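PDB 3MCX: SusD superfamily protein from Bacteroides thetaiotaomicron, which is of unknown function but, as a member of the SusD family of outer-membrane proteins, probably binds glycans at the cell surface for uptake. Local coordinates for residues A[19-24]-A[116-121]; A[29-34]-A[96-101]; A[86-91]-A[460-465]; A[100-105]-A[124-129]. All coordinates share one frame; numbering follows the deposited sequence.

Contact 1 (A[19-24]-A[116-121]); sequences VTLDDA and KELNRI
Leu21 supplies the bump of this contact and Glu117, Leu118 and Ile121 the hollow that receives it. With CG anti to the backbone N (chi1 -179°), the forked end of Leu21 swings across to the other helix. There Leu21 CD1 settles between Leu118 CD2, at 3.8 Å, and Ile121 CD1, at 3.9 Å, while the second branch, CD2, rests on Glu117 CB. Glu117 thus meets the leucine with the root of its side chain, the two chains crossing at about a right angle. Its carboxylate bends along its own helix to Arg120, three residues on, which grips it side-on, Arg120 NE to Glu117 OE2 at 2.8 Å and NH2 to OE1. The two oxygens lie close to the guanidinium plane, whereas the nitrogens approach from above the plane of the carboxylate. In this helix-rich SusD fold, the contact sets the start of helix 21-36 against helix 115-140. That start is closed by a capping box: Thr20 OG1 accepts from Asp23 N at 3.0 Å and Asp23 OD2 from Thr20 N at 3.1 Å. One turn on, the small Ala24 offers a shallow seat to Ile121, whose CD1 lies 4.2 Å from Ala24 CB.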
loop_
_atom_site.group_PDB
_atom_site.type_symbol
_atom_site.label_atom_id
_atom_site.label_comp_id
_atom_site.label_asym_id
_atom_site.label_seq_id
_atom_site.Cartn_x
_atom_site.Cartn_y
_atom_site.Cartn_z
ATOM N N VAL A 19 20.084 -25.822 -4.855
ATOM C CA VAL A 19 20.639 -27.108 -4.359
ATOM C C VAL A 19 20.316 -27.297 -2.867
ATOM O O VAL A 19 19.766 -28.334 -2.491
ATOM C CB VAL A 19 22.206 -27.237 -4.556
ATOM C CG1 VAL A 19 22.734 -28.555 -4.016
ATOM C CG2 VAL A 19 22.600 -27.053 -6.015
ATOM N N THR A 20 20.703 -26.339 -2.022
ATOM C CA THR A 20 20.586 -26.507 -0.573
ATOM C C THR A 20 19.439 -25.684 -0.001
ATOM O O THR A 20 18.933 -24.790 -0.663
ATOM C CB THR A 20 21.881 -26.102 0.157
ATOM O OG1 THR A 20 22.062 -24.684 0.036
ATOM C CG2 THR A 20 23.103 -26.854 -0.411
ATOM N N LEU A 21 19.045 -25.996 1.239
ATOM C CA LEU A 21 18.076 -25.203 1.962
ATOM C C LEU A 21 18.527 -23.742 2.011
ATOM O O LEU A 21 17.728 -22.825 1.802
ATOM C CB LEU A 21 17.887 -25.749 3.372
ATOM C CG LEU A 21 16.872 -25.017 4.248
ATOM C CD1 LEU A 21 15.425 -25.146 3.731
ATOM C CD2 LEU A 21 16.976 -25.579 5.647
ATOM N N ASP A 22 19.823 -23.515 2.274
ATOM C CA ASP A 22 20.300 -22.127 2.347
ATOM C C ASP A 22 20.166 -21.432 0.993
ATOM O O ASP A 22 19.811 -20.268 0.960
ATOM C CB ASP A 22 21.730 -21.985 2.885
ATOM C CG ASP A 22 22.067 -20.530 3.256
ATOM O OD1 ASP A 22 21.347 -19.937 4.091
ATOM O OD2 ASP A 22 23.029 -19.968 2.695
ATOM N N ASP A 23 20.430 -22.145 -0.105
ATOM C CA ASP A 23 20.201 -21.583 -1.449
ATOM C C ASP A 23 18.737 -21.184 -1.655
ATOM O O ASP A 23 18.440 -20.151 -2.233
ATOM C CB ASP A 23 20.596 -22.587 -2.539
ATOM C CG ASP A 23 22.101 -22.880 -2.585
ATOM O OD1 ASP A 23 22.922 -22.021 -2.163
ATOM O OD2 ASP A 23 22.448 -23.990 -3.049
ATOM N N ALA A 24 17.811 -22.007 -1.173
ATOM C CA ALA A 24 16.398 -21.653 -1.237
ATOM C C ALA A 24 16.060 -20.387 -0.437
ATOM O O ALA A 24 15.312 -19.533 -0.885
ATOM C CB ALA A 24 15.557 -22.822 -0.748
ATOM N N LYS A 116 9.875 -28.663 7.420
ATOM C CA LYS A 116 9.292 -27.506 8.074
ATOM C C LYS A 116 9.858 -26.201 7.499
ATOM O O LYS A 116 9.122 -25.234 7.273
ATOM C CB LYS A 116 9.543 -27.560 9.581
ATOM C CG LYS A 116 8.737 -26.548 10.382
ATOM C CD LYS A 116 9.029 -26.668 11.877
ATOM N N GLU A 117 11.177 -26.164 7.287
ATOM C CA GLU A 117 11.797 -24.970 6.728
ATOM C C GLU A 117 11.460 -24.823 5.252
ATOM O O GLU A 117 11.187 -23.715 4.810
ATOM C CB GLU A 117 13.303 -24.978 6.943
ATOM C CG GLU A 117 13.699 -24.550 8.364
ATOM C CD GLU A 117 13.503 -23.032 8.541
ATOM O OE1 GLU A 117 14.376 -22.247 8.135
ATOM O OE2 GLU A 117 12.465 -22.607 9.042
ATOM N N LEU A 118 11.480 -25.931 4.500
ATOM C CA LEU A 118 11.076 -25.879 3.077
ATOM C C LEU A 118 9.651 -25.360 2.952
ATOM O O LEU A 118 9.348 -24.546 2.097
ATOM C CB LEU A 118 11.187 -27.236 2.398
ATOM C CG LEU A 118 12.612 -27.820 2.189
ATOM C CD1 LEU A 118 12.596 -29.319 1.870
ATOM C CD2 LEU A 118 13.334 -26.996 1.115
ATOM N N ASN A 119 8.783 -25.810 3.846
ATOM C CA ASN A 119 7.408 -25.377 3.814
ATOM C C ASN A 119 7.226 -23.918 4.218
ATOM O O ASN A 119 6.379 -23.205 3.687
ATOM C CB ASN A 119 6.563 -26.266 4.701
ATOM C CG ASN A 119 5.132 -26.216 4.325
ATOM O OD1 ASN A 119 4.801 -26.363 3.152
ATOM N ND2 ASN A 119 4.264 -26.001 5.304
ATOM N N ARG A 120 8.065 -23.449 5.139
ATOM C CA ARG A 120 8.016 -22.040 5.513
ATOM C C ARG A 120 8.419 -21.143 4.343
ATOM O O ARG A 120 7.763 -20.167 4.020
ATOM C CB ARG A 120 8.966 -21.787 6.707
ATOM C CG ARG A 120 9.001 -20.330 7.093
ATOM C CD ARG A 120 10.056 -19.952 8.119
ATOM N NE ARG A 120 11.402 -20.343 7.709
ATOM C CZ ARG A 120 12.174 -19.684 6.842
ATOM N NH1 ARG A 120 11.747 -18.586 6.221
ATOM N NH2 ARG A 120 13.395 -20.171 6.572
ATOM N N ILE A 121 9.536 -21.504 3.707
ATOM C CA ILE A 121 10.004 -20.759 2.541
ATOM C C ILE A 121 8.944 -20.766 1.442
ATOM O O ILE A 121 8.640 -19.748 0.877
ATOM C CB ILE A 121 11.323 -21.318 2.029
ATOM C CG1 ILE A 121 12.418 -21.039 3.066
ATOM C CG2 ILE A 121 11.686 -20.732 0.647
ATOM C CD1 ILE A 121 13.696 -21.822 2.842
#

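Contact 2 (A[29-34]-A[96-101]); sequences NGIYRL and RQTNNL
Helices 29-34 and 96-101 run nearly antiparallel (171°) with axes 10.1 Å apart, and the backbones come nearest where Ile31 faces Gln97, CA to CA 6.7 Å. Ile31 gives the largest share of the contact. Its CG1 lies anti to the carbonyl carbon (chi1 -70°), and the chain continues outward so that Ile31 CD1 presses on the backbone of the other helix, 3.8 Å from Thr98 N. The same methyl, Ile31 CD1, touches Leu101 CD2 at 3.9 Å. Thr98 CG2 sits between the two branches of the isoleucine, close to CD1 and CG2 alike, and its hydroxyl bonds to Ile95 O on its own helix. Gln97 lies alongside Ile31, the two side chains sliding past each other in opposite directions. Its extended chain brings Gln97 OE1 to 3.7 Å from Ile31 CG1, a van der Waals contact of a polar atom with an apolar neighbour. Leu34 crosses Gln97 at about a right angle and lays Leu34 CD2 against the amide, 3.9 Å from Gln97 NE2. Helix 115-140 packs beside this antiparallel pair: its selenomethionine Met128 touches both Ile31 and Thr98, and Ile121 reaches Leu101, so three helices share the apolar seam.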
loop_
_atom_site.group_PDB
_atom_site.type_symbol
_atom_site.label_atom_id
_atom_site.label_comp_id
_atom_site.label_asym_id
_atom_site.label_seq_id
_atom_site.Cartn_x
_atom_site.Cartn_y
_atom_site.Cartn_z
ATOM N N ASN A 29 15.151 -14.514 -0.058
ATOM C CA ASN A 29 15.655 -13.185 0.316
ATOM C C ASN A 29 15.692 -12.273 -0.897
ATOM O O ASN A 29 15.391 -11.090 -0.790
ATOM C CB ASN A 29 17.046 -13.268 0.927
ATOM C CG ASN A 29 17.055 -13.951 2.296
ATOM O OD1 ASN A 29 16.025 -14.108 2.927
ATOM N ND2 ASN A 29 18.221 -14.296 2.757
ATOM N N GLY A 30 16.070 -12.819 -2.045
ATOM C CA GLY A 30 16.078 -12.062 -3.282
ATOM C C GLY A 30 14.718 -11.564 -3.733
ATOM O O GLY A 30 14.581 -10.485 -4.300
ATOM N N ILE A 31 13.676 -12.360 -3.508
ATOM C CA ILE A 31 12.320 -11.944 -3.803
ATOM C C ILE A 31 11.907 -10.744 -2.923
ATOM O O ILE A 31 11.383 -9.750 -3.417
ATOM C CB ILE A 31 11.347 -13.151 -3.601
ATOM C CG1 ILE A 31 11.615 -14.166 -4.705
ATOM C CG2 ILE A 31 9.864 -12.726 -3.557
ATOM C CD1 ILE A 31 10.963 -15.515 -4.486
ATOM N N TYR A 32 12.170 -10.835 -1.618
ATOM C CA TYR A 32 11.882 -9.714 -0.734
ATOM C C TYR A 32 12.668 -8.465 -1.137
ATOM O O TYR A 32 12.108 -7.369 -1.137
ATOM C CB TYR A 32 12.255 -10.082 0.689
ATOM C CG TYR A 32 11.281 -11.033 1.378
ATOM C CD1 TYR A 32 9.984 -10.657 1.612
ATOM C CD2 TYR A 32 11.716 -12.240 1.891
ATOM C CE1 TYR A 32 9.088 -11.511 2.316
ATOM C CE2 TYR A 32 10.851 -13.083 2.590
ATOM C CZ TYR A 32 9.545 -12.692 2.802
ATOM O OH TYR A 32 8.668 -13.472 3.531
ATOM N N ARG A 33 13.929 -8.633 -1.520
ATOM C CA ARG A 33 14.784 -7.517 -1.932
ATOM C C ARG A 33 14.217 -6.863 -3.190
ATOM O O ARG A 33 14.133 -5.653 -3.283
ATOM C CB ARG A 33 16.220 -7.954 -2.155
ATOM C CG ARG A 33 17.185 -6.788 -2.309
ATOM N N LEU A 34 13.792 -7.670 -4.164
ATOM C CA LEU A 34 13.191 -7.137 -5.381
ATOM C C LEU A 34 11.912 -6.365 -5.063
ATOM O O LEU A 34 11.658 -5.276 -5.600
ATOM C CB LEU A 34 12.897 -8.292 -6.362
ATOM C CG LEU A 34 12.482 -7.916 -7.777
ATOM C CD1 LEU A 34 13.526 -7.011 -8.464
ATOM C CD2 LEU A 34 12.401 -9.237 -8.566
ATOM N N ARG A 96 7.225 -14.355 -11.104
ATOM C CA ARG A 96 7.994 -15.400 -11.767
ATOM C C ARG A 96 9.011 -16.048 -10.830
ATOM O O ARG A 96 9.159 -17.250 -10.819
ATOM C CB ARG A 96 8.603 -14.875 -13.056
ATOM C CG ARG A 96 7.513 -14.535 -14.070
ATOM C CD ARG A 96 8.016 -14.053 -15.411
ATOM N NE ARG A 96 9.271 -13.317 -15.407
ATOM C CZ ARG A 96 9.325 -12.040 -15.735
ATOM N NH1 ARG A 96 8.201 -11.451 -16.072
ATOM N NH2 ARG A 96 10.439 -11.396 -15.732
ATOM N N GLN A 97 9.693 -15.244 -10.048
ATOM C CA GLN A 97 10.639 -15.787 -9.086
ATOM C C GLN A 97 9.951 -16.634 -8.014
ATOM O O GLN A 97 10.459 -17.681 -7.635
ATOM C CB GLN A 97 11.474 -14.672 -8.462
ATOM C CG GLN A 97 12.418 -14.021 -9.489
ATOM C CD GLN A 97 13.456 -13.107 -8.860
ATOM O OE1 GLN A 97 13.554 -12.996 -7.644
ATOM N NE2 GLN A 97 14.249 -12.454 -9.716
ATOM N N THR A 98 8.799 -16.185 -7.520
ATOM C CA THR A 98 8.036 -17.007 -6.583
ATOM C C THR A 98 7.643 -18.350 -7.207
ATOM O O THR A 98 7.738 -19.401 -6.549
ATOM C CB THR A 98 6.784 -16.357 -5.960
ATOM O OG1 THR A 98 5.748 -16.097 -6.940
ATOM C CG2 THR A 98 7.129 -15.069 -5.200
ATOM N N ASN A 99 7.239 -18.334 -8.478
ATOM C CA ASN A 99 6.853 -19.564 -9.137
ATOM C C ASN A 99 8.021 -20.518 -9.321
ATOM O O ASN A 99 7.912 -21.732 -9.121
ATOM C CB ASN A 99 6.179 -19.244 -10.480
ATOM C CG ASN A 99 4.749 -18.776 -10.287
ATOM O OD1 ASN A 99 4.078 -19.259 -9.387
ATOM N ND2 ASN A 99 4.269 -17.885 -11.151
ATOM N N ASN A 100 9.187 -19.977 -9.695
ATOM C CA ASN A 100 10.385 -20.779 -9.826
ATOM C C ASN A 100 10.812 -21.444 -8.496
ATOM O O ASN A 100 11.147 -22.608 -8.454
ATOM C CB ASN A 100 11.532 -19.926 -10.384
ATOM C CG ASN A 100 11.304 -19.529 -11.853
ATOM O OD1 ASN A 100 10.388 -20.042 -12.525
ATOM N ND2 ASN A 100 12.133 -18.604 -12.353
ATOM N N LEU A 101 10.722 -20.654 -7.420
ATOM C CA LEU A 101 11.100 -21.146 -6.099
ATOM C C LEU A 101 10.119 -22.215 -5.600
ATOM O O LEU A 101 10.546 -23.252 -5.139
ATOM C CB LEU A 101 11.196 -19.964 -5.112
ATOM C CG LEU A 101 11.567 -20.311 -3.659
ATOM C CD1 LEU A 101 12.845 -21.107 -3.535
ATOM C CD2 LEU A 101 11.636 -19.010 -2.861
#

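Contact 3 (A[86-91]-A[460-465]); sequences LPWNTV and PIPQSE. With GOL (glycerol), chain K.
Trp88 packs one face of its indole on Pro462, in a contact that pins the C-terminal part of this SusD fold to the long helix 81-106. The tight side is apolar. Pro462 CG stands over the five-membered ring of Trp88 in a CH-pi contact, 3.8 Å from the centroid and 25° off the normal, while Pro462 CD lies over the same face nearer the rim. A chi1 of 177° turns the Trp88 ring away from its own backbone N and across to the other segment. Beyond the proline, Ile461 CD1 comes obliquely to the six-membered ring, 3.7 Å from Trp88 CZ3. Phe140 of helix 115-140 meets the indole edge-to-face and also touches Ile461, so aromatic and aliphatic groups enclose this end. The side of the indole that carries N-H is polar and looser. Trp88 NE1 donates to Glu465 OE2 at 3.1 Å in a bent bond of 138°, tilted from the ring plane, with the carboxylate met from above its own plane. O2 of a glycerol, probably left from crystallisation, lies near the ring plane at 2.8 Å from Trp88 NE1. Whether the N-H is truly shared is doubtful, because that oxygen is too close to Glu465 OE2 for both to be taken at face value. Asn89 and Ser464 join the contact through solvent: a single water donates to Asn89 OD1 at 2.8 Å and to Glu465 OE2 at 3.0 Å, and accepts from Ser464 OG at 2.7 Å.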
loop_
_atom_site.group_PDB
_atom_site.type_symbol
_atom_site.label_atom_id
_atom_site.label_comp_id
_atom_site.label_asym_id
_atom_site.label_seq_id
_atom_site.Cartn_x
_atom_site.Cartn_y
_atom_site.Cartn_z
ATOM N N LEU A 86 7.545 -0.226 -15.990
ATOM C CA LEU A 86 8.365 -0.760 -14.907
ATOM C C LEU A 86 7.516 -1.370 -13.772
ATOM O O LEU A 86 7.831 -2.475 -13.315
ATOM C CB LEU A 86 9.328 0.344 -14.402
ATOM C CG LEU A 86 10.552 0.558 -15.281
ATOM C CD1 LEU A 86 11.323 1.771 -14.769
ATOM C CD2 LEU A 86 11.460 -0.701 -15.329
ATOM N N PRO A 87 6.458 -0.684 -13.300
ATOM C CA PRO A 87 5.673 -1.316 -12.231
ATOM C C PRO A 87 5.010 -2.625 -12.607
ATOM O O PRO A 87 4.923 -3.511 -11.774
ATOM C CB PRO A 87 4.674 -0.218 -11.831
ATOM C CG PRO A 87 5.382 1.086 -12.233
ATOM C CD PRO A 87 6.084 0.731 -13.497
ATOM N N TRP A 88 4.581 -2.746 -13.847
ATOM C CA TRP A 88 4.030 -4.008 -14.352
ATOM C C TRP A 88 5.111 -5.085 -14.400
ATOM O O TRP A 88 4.955 -6.178 -13.847
ATOM C CB TRP A 88 3.473 -3.771 -15.751
ATOM C CG TRP A 88 2.928 -4.974 -16.455
ATOM C CD1 TRP A 88 3.627 -5.834 -17.202
ATOM C CD2 TRP A 88 1.548 -5.355 -16.581
ATOM N NE1 TRP A 88 2.788 -6.778 -17.780
ATOM C CE2 TRP A 88 1.507 -6.491 -17.405
ATOM C CE3 TRP A 88 0.367 -4.866 -16.040
ATOM C CZ2 TRP A 88 0.300 -7.146 -17.734
ATOM C CZ3 TRP A 88 -0.834 -5.506 -16.365
ATOM C CH2 TRP A 88 -0.856 -6.611 -17.204
ATOM N N ASN A 89 6.220 -4.788 -15.074
ATOM C CA ASN A 89 7.233 -5.792 -15.342
ATOM C C ASN A 89 7.904 -6.219 -14.031
ATOM O O ASN A 89 8.285 -7.367 -13.868
ATOM C CB ASN A 89 8.302 -5.288 -16.311
ATOM C CG ASN A 89 7.851 -5.292 -17.761
ATOM O OD1 ASN A 89 6.872 -5.945 -18.121
ATOM N ND2 ASN A 89 8.613 -4.625 -18.603
ATOM N N THR A 90 8.089 -5.275 -13.114
ATOM C CA THR A 90 8.801 -5.584 -11.871
ATOM C C THR A 90 7.981 -6.530 -11.014
ATOM O O THR A 90 8.541 -7.466 -10.412
ATOM C CB THR A 90 9.190 -4.299 -11.120
ATOM O OG1 THR A 90 9.930 -3.445 -12.017
ATOM C CG2 THR A 90 10.007 -4.595 -9.850
ATOM N N VAL A 91 6.662 -6.290 -10.891
ATOM C CA VAL A 91 5.831 -7.186 -10.088
ATOM C C VAL A 91 5.736 -8.551 -10.740
ATOM O O VAL A 91 5.806 -9.579 -10.053
ATOM C CB VAL A 91 4.475 -6.561 -9.716
ATOM C CG1 VAL A 91 3.669 -7.566 -8.896
ATOM C CG2 VAL A 91 4.693 -5.284 -8.902
ATOM N N PRO A 460 -3.560 2.110 -17.620
ATOM C CA PRO A 460 -3.389 1.411 -18.874
ATOM C C PRO A 460 -2.408 0.248 -18.759
ATOM O O PRO A 460 -1.399 0.370 -18.100
ATOM C CB PRO A 460 -2.848 2.482 -19.832
ATOM C CG PRO A 460 -2.183 3.425 -18.921
ATOM C CD PRO A 460 -2.912 3.430 -17.622
ATOM N N ILE A 461 -2.751 -0.840 -19.415
ATOM C CA ILE A 461 -1.860 -1.964 -19.590
ATOM C C ILE A 461 -0.661 -1.431 -20.412
ATOM O O ILE A 461 -0.845 -0.670 -21.335
ATOM C CB ILE A 461 -2.566 -3.081 -20.369
ATOM C CG1 ILE A 461 -3.870 -3.559 -19.663
ATOM C CG2 ILE A 461 -1.608 -4.291 -20.674
ATOM C CD1 ILE A 461 -3.710 -4.040 -18.249
ATOM N N PRO A 462 0.570 -1.846 -20.080
ATOM C CA PRO A 462 1.717 -1.330 -20.828
ATOM C C PRO A 462 1.570 -1.564 -22.312
ATOM O O PRO A 462 1.172 -2.649 -22.768
ATOM C CB PRO A 462 2.906 -2.134 -20.260
ATOM C CG PRO A 462 2.490 -2.583 -18.929
ATOM C CD PRO A 462 0.970 -2.676 -18.929
ATOM N N GLN A 463 1.968 -0.574 -23.113
ATOM C CA GLN A 463 1.904 -0.705 -24.535
ATOM C C GLN A 463 2.767 -1.861 -25.046
ATOM O O GLN A 463 2.444 -2.475 -26.046
ATOM C CB GLN A 463 2.332 0.588 -25.277
ATOM C CG GLN A 463 2.029 0.614 -26.725
ATOM C CD GLN A 463 0.554 0.554 -27.028
ATOM O OE1 GLN A 463 -0.239 1.142 -26.274
ATOM N NE2 GLN A 463 0.174 -0.101 -28.124
ATOM N N SER A 464 3.845 -2.147 -24.313
ATOM C CA SER A 464 4.716 -3.287 -24.647
ATOM C C SER A 464 3.888 -4.573 -24.704
ATOM O O SER A 464 4.064 -5.383 -25.614
ATOM C CB SER A 464 5.812 -3.416 -23.591
ATOM O OG SER A 464 5.326 -3.375 -22.285
ATOM N N GLU A 465 2.993 -4.750 -23.737
ATOM C CA GLU A 465 2.097 -5.926 -23.762
ATOM C C GLU A 465 1.107 -5.923 -24.889
ATOM O O GLU A 465 0.851 -6.945 -25.528
ATOM C CB GLU A 465 1.350 -6.061 -22.424
ATOM C CG GLU A 465 2.227 -6.327 -21.256
ATOM C CD GLU A 465 2.814 -7.741 -21.215
ATOM O OE1 GLU A 465 2.338 -8.698 -21.863
ATOM O OE2 GLU A 465 3.832 -7.839 -20.544
HETATM C C1 GOL K . 4.013 -10.869 -19.966
HETATM O O1 GOL K . 4.910 -9.915 -20.548
HETATM C C2 GOL K . 3.822 -10.428 -18.524
HETATM O O2 GOL K . 4.191 -9.084 -18.544
HETATM C C3 GOL K . 2.430 -10.624 -17.918
HETATM O O3 GOL K . 1.884 -11.867 -18.322
HETATM O O HOH W 1 5.731 -5.465 -20.640
#

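Contact 4 (A[100-105]-A[124-129]); sequences NLIQKI and EALVMR
Ile102 and Ala125 hold the middle of this contact, Ile102 giving up the most surface and Ala125 the next. Their CA atoms, 6.9 Å apart, mark the closest backbone approach, and both side chains start out toward the opposite helix. Ala125 is little more than a flat spot: Ala125 CB takes Ile102 CG1 at 3.8 Å, and the isoleucine passes over it. CG1 of Ile102 lies anti to the carbonyl carbon; with the chain extended beyond CG1 (chi2 161°), Ile102 CD1 reaches past the alanine to Leu126 and Arg129. Leu126 crosses the isoleucine at about a right angle, its CD2 3.8 Å from Ile102 CD1. The two helices belong to a hairpin in the largely helical SusD fold: helix 81-106 runs out, a short connection follows, and helix 115-140 returns, the segments crossing at -149° with axes 10.0 Å apart. Past Leu126, Ile102 CD1 covers one face of the Arg129 guanidinium, at 4.0 Å from Arg129 NH1. Polar bonds made beyond the two segments hold that flat group in its orientation against the isoleucine methyl, NH1 donating to Asn99 OD1 and NE forming a salt bridge with Asp182 of helix 172-186. On the other flank of Ile102, Leu101 sends CD2 to Ala125 CB at 4.2 Å.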
loop_
_atom_site.group_PDB
_atom_site.type_symbol
_atom_site.label_atom_id
_atom_site.label_comp_id
_atom_site.label_asym_id
_atom_site.label_seq_id
_atom_site.Cartn_x
_atom_site.Cartn_y
_atom_site.Cartn_z
ATOM N N ASN A 100 9.187 -19.977 -9.695
ATOM C CA ASN A 100 10.385 -20.779 -9.826
ATOM C C ASN A 100 10.812 -21.444 -8.496
ATOM O O ASN A 100 11.147 -22.608 -8.454
ATOM C CB ASN A 100 11.532 -19.926 -10.384
ATOM C CG ASN A 100 11.304 -19.529 -11.853
ATOM O OD1 ASN A 100 10.388 -20.042 -12.525
ATOM N ND2 ASN A 100 12.133 -18.604 -12.353
ATOM N N LEU A 101 10.722 -20.654 -7.420
ATOM C CA LEU A 101 11.100 -21.146 -6.099
ATOM C C LEU A 101 10.119 -22.215 -5.600
ATOM O O LEU A 101 10.546 -23.252 -5.139
ATOM C CB LEU A 101 11.196 -19.964 -5.112
ATOM C CG LEU A 101 11.567 -20.311 -3.659
ATOM C CD1 LEU A 101 12.845 -21.107 -3.535
ATOM C CD2 LEU A 101 11.636 -19.010 -2.861
ATOM N N ILE A 102 8.824 -21.907 -5.691
ATOM C CA ILE A 102 7.810 -22.878 -5.297
ATOM C C ILE A 102 7.947 -24.175 -6.076
ATOM O O ILE A 102 7.950 -25.270 -5.512
ATOM C CB ILE A 102 6.384 -22.310 -5.427
ATOM C CG1 ILE A 102 6.170 -21.143 -4.429
ATOM C CG2 ILE A 102 5.349 -23.437 -5.231
ATOM C CD1 ILE A 102 5.013 -20.198 -4.729
ATOM N N GLN A 103 8.142 -24.071 -7.388
ATOM C CA GLN A 103 8.319 -25.260 -8.198
ATOM C C GLN A 103 9.585 -26.067 -7.842
ATOM O O GLN A 103 9.573 -27.276 -7.813
ATOM C CB GLN A 103 8.299 -24.941 -9.696
ATOM C CG GLN A 103 8.498 -26.177 -10.611
ATOM C CD GLN A 103 7.459 -27.314 -10.461
ATOM O OE1 GLN A 103 6.305 -27.034 -10.038
ATOM N NE2 GLN A 103 7.846 -28.539 -10.815
ATOM N N LYS A 104 10.693 -25.353 -7.581
ATOM C CA LYS A 104 11.916 -26.018 -7.165
ATOM C C LYS A 104 11.697 -26.815 -5.868
ATOM O O LYS A 104 12.134 -27.944 -5.745
ATOM C CB LYS A 104 13.051 -24.981 -7.003
ATOM C CG LYS A 104 14.421 -25.538 -6.769
ATOM C CD LYS A 104 14.907 -26.380 -7.961
ATOM C CE LYS A 104 16.309 -26.969 -7.710
ATOM N NZ LYS A 104 16.670 -28.032 -8.684
ATOM N N ILE A 105 11.023 -26.185 -4.910
ATOM C CA ILE A 105 10.693 -26.895 -3.640
ATOM C C ILE A 105 9.805 -28.137 -3.899
ATOM O O ILE A 105 10.064 -29.200 -3.418
ATOM C CB ILE A 105 10.056 -25.924 -2.602
ATOM C CG1 ILE A 105 11.067 -24.843 -2.144
ATOM C CG2 ILE A 105 9.490 -26.725 -1.397
ATOM C CD1 ILE A 105 10.436 -23.713 -1.376
ATOM N N GLU A 124 5.996 -18.400 2.554
ATOM C CA GLU A 124 6.337 -17.009 2.343
ATOM C C GLU A 124 6.315 -16.607 0.860
ATOM O O GLU A 124 5.805 -15.548 0.502
ATOM C CB GLU A 124 7.697 -16.710 2.979
ATOM C CG GLU A 124 7.661 -16.811 4.510
ATOM C CD GLU A 124 8.977 -16.481 5.177
ATOM O OE1 GLU A 124 9.661 -15.549 4.700
ATOM O OE2 GLU A 124 9.306 -17.141 6.185
ATOM N N ALA A 125 6.854 -17.477 0.005
ATOM C CA ALA A 125 6.770 -17.247 -1.440
ATOM C C ALA A 125 5.301 -17.150 -1.914
ATOM O O ALA A 125 4.976 -16.337 -2.761
ATOM C CB ALA A 125 7.514 -18.364 -2.198
ATOM N N LEU A 126 4.442 -18.010 -1.382
ATOM C CA LEU A 126 3.022 -18.002 -1.725
ATOM C C LEU A 126 2.364 -16.711 -1.337
ATOM O O LEU A 126 1.602 -16.137 -2.122
ATOM C CB LEU A 126 2.282 -19.198 -1.080
ATOM C CG LEU A 126 2.345 -20.551 -1.814
ATOM C CD1 LEU A 126 1.825 -21.670 -0.895
ATOM C CD2 LEU A 126 1.560 -20.474 -3.176
ATOM N N VAL A 127 2.672 -16.200 -0.148
ATOM C CA VAL A 127 2.092 -14.925 0.269
ATOM C C VAL A 127 2.590 -13.803 -0.651
ATOM O O VAL A 127 1.820 -12.959 -1.102
ATOM C CB VAL A 127 2.331 -14.542 1.755
ATOM C CG1 VAL A 127 1.605 -13.209 2.061
ATOM C CG2 VAL A 127 1.818 -15.583 2.671
HETATM N N MSE A 128 3.887 -13.813 -0.961
HETATM C CA MSE A 128 4.411 -12.817 -1.885
HETATM C C MSE A 128 3.781 -12.935 -3.272
HETATM O O MSE A 128 3.542 -11.931 -3.929
HETATM C CB MSE A 128 5.926 -12.911 -1.966
HETATM C CG MSE A 128 6.564 -11.837 -2.804
HETATM SE SE MSE A 128 6.171 -10.003 -2.271
HETATM C CE MSE A 128 5.952 -10.254 -0.343
ATOM N N ARG A 129 3.531 -14.144 -3.742
ATOM C CA ARG A 129 2.850 -14.308 -5.045
ATOM C C ARG A 129 1.438 -13.713 -5.010
ATOM O O ARG A 129 1.010 -13.023 -5.928
ATOM C CB ARG A 129 2.769 -15.776 -5.446
ATOM C CG ARG A 129 2.442 -15.983 -6.925
ATOM C CD ARG A 129 2.476 -17.412 -7.351
ATOM N NE ARG A 129 1.413 -18.222 -6.775
ATOM C CZ ARG A 129 1.328 -19.533 -6.916
ATOM N NH1 ARG A 129 2.246 -20.175 -7.598
ATOM N NH2 ARG A 129 0.308 -20.221 -6.384
#

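Contacts 1, 2 and 4 join helices 21-36, 81-106 and 115-140 pairwise into one bundle. Contacts 2 and 4 share Asn100 and Leu101, and their centres are 7 Å apart. Between them Tyr32 OH lies 2.6 Å from Glu124 OE1, a probable hydrogen bond. Contact 1 adjoins both, Ile121 CG2 lying 3.9 Å from Leu101 CD2. Contact 3 uses helix 81-106 nearer its start, its centre 18 Å from that of contact 2 and 31 Å from that of contact 1. No zinc ion lies in any contact; the side chains of Glu465 and Arg129 are each about 13 Å from a bound zinc ion.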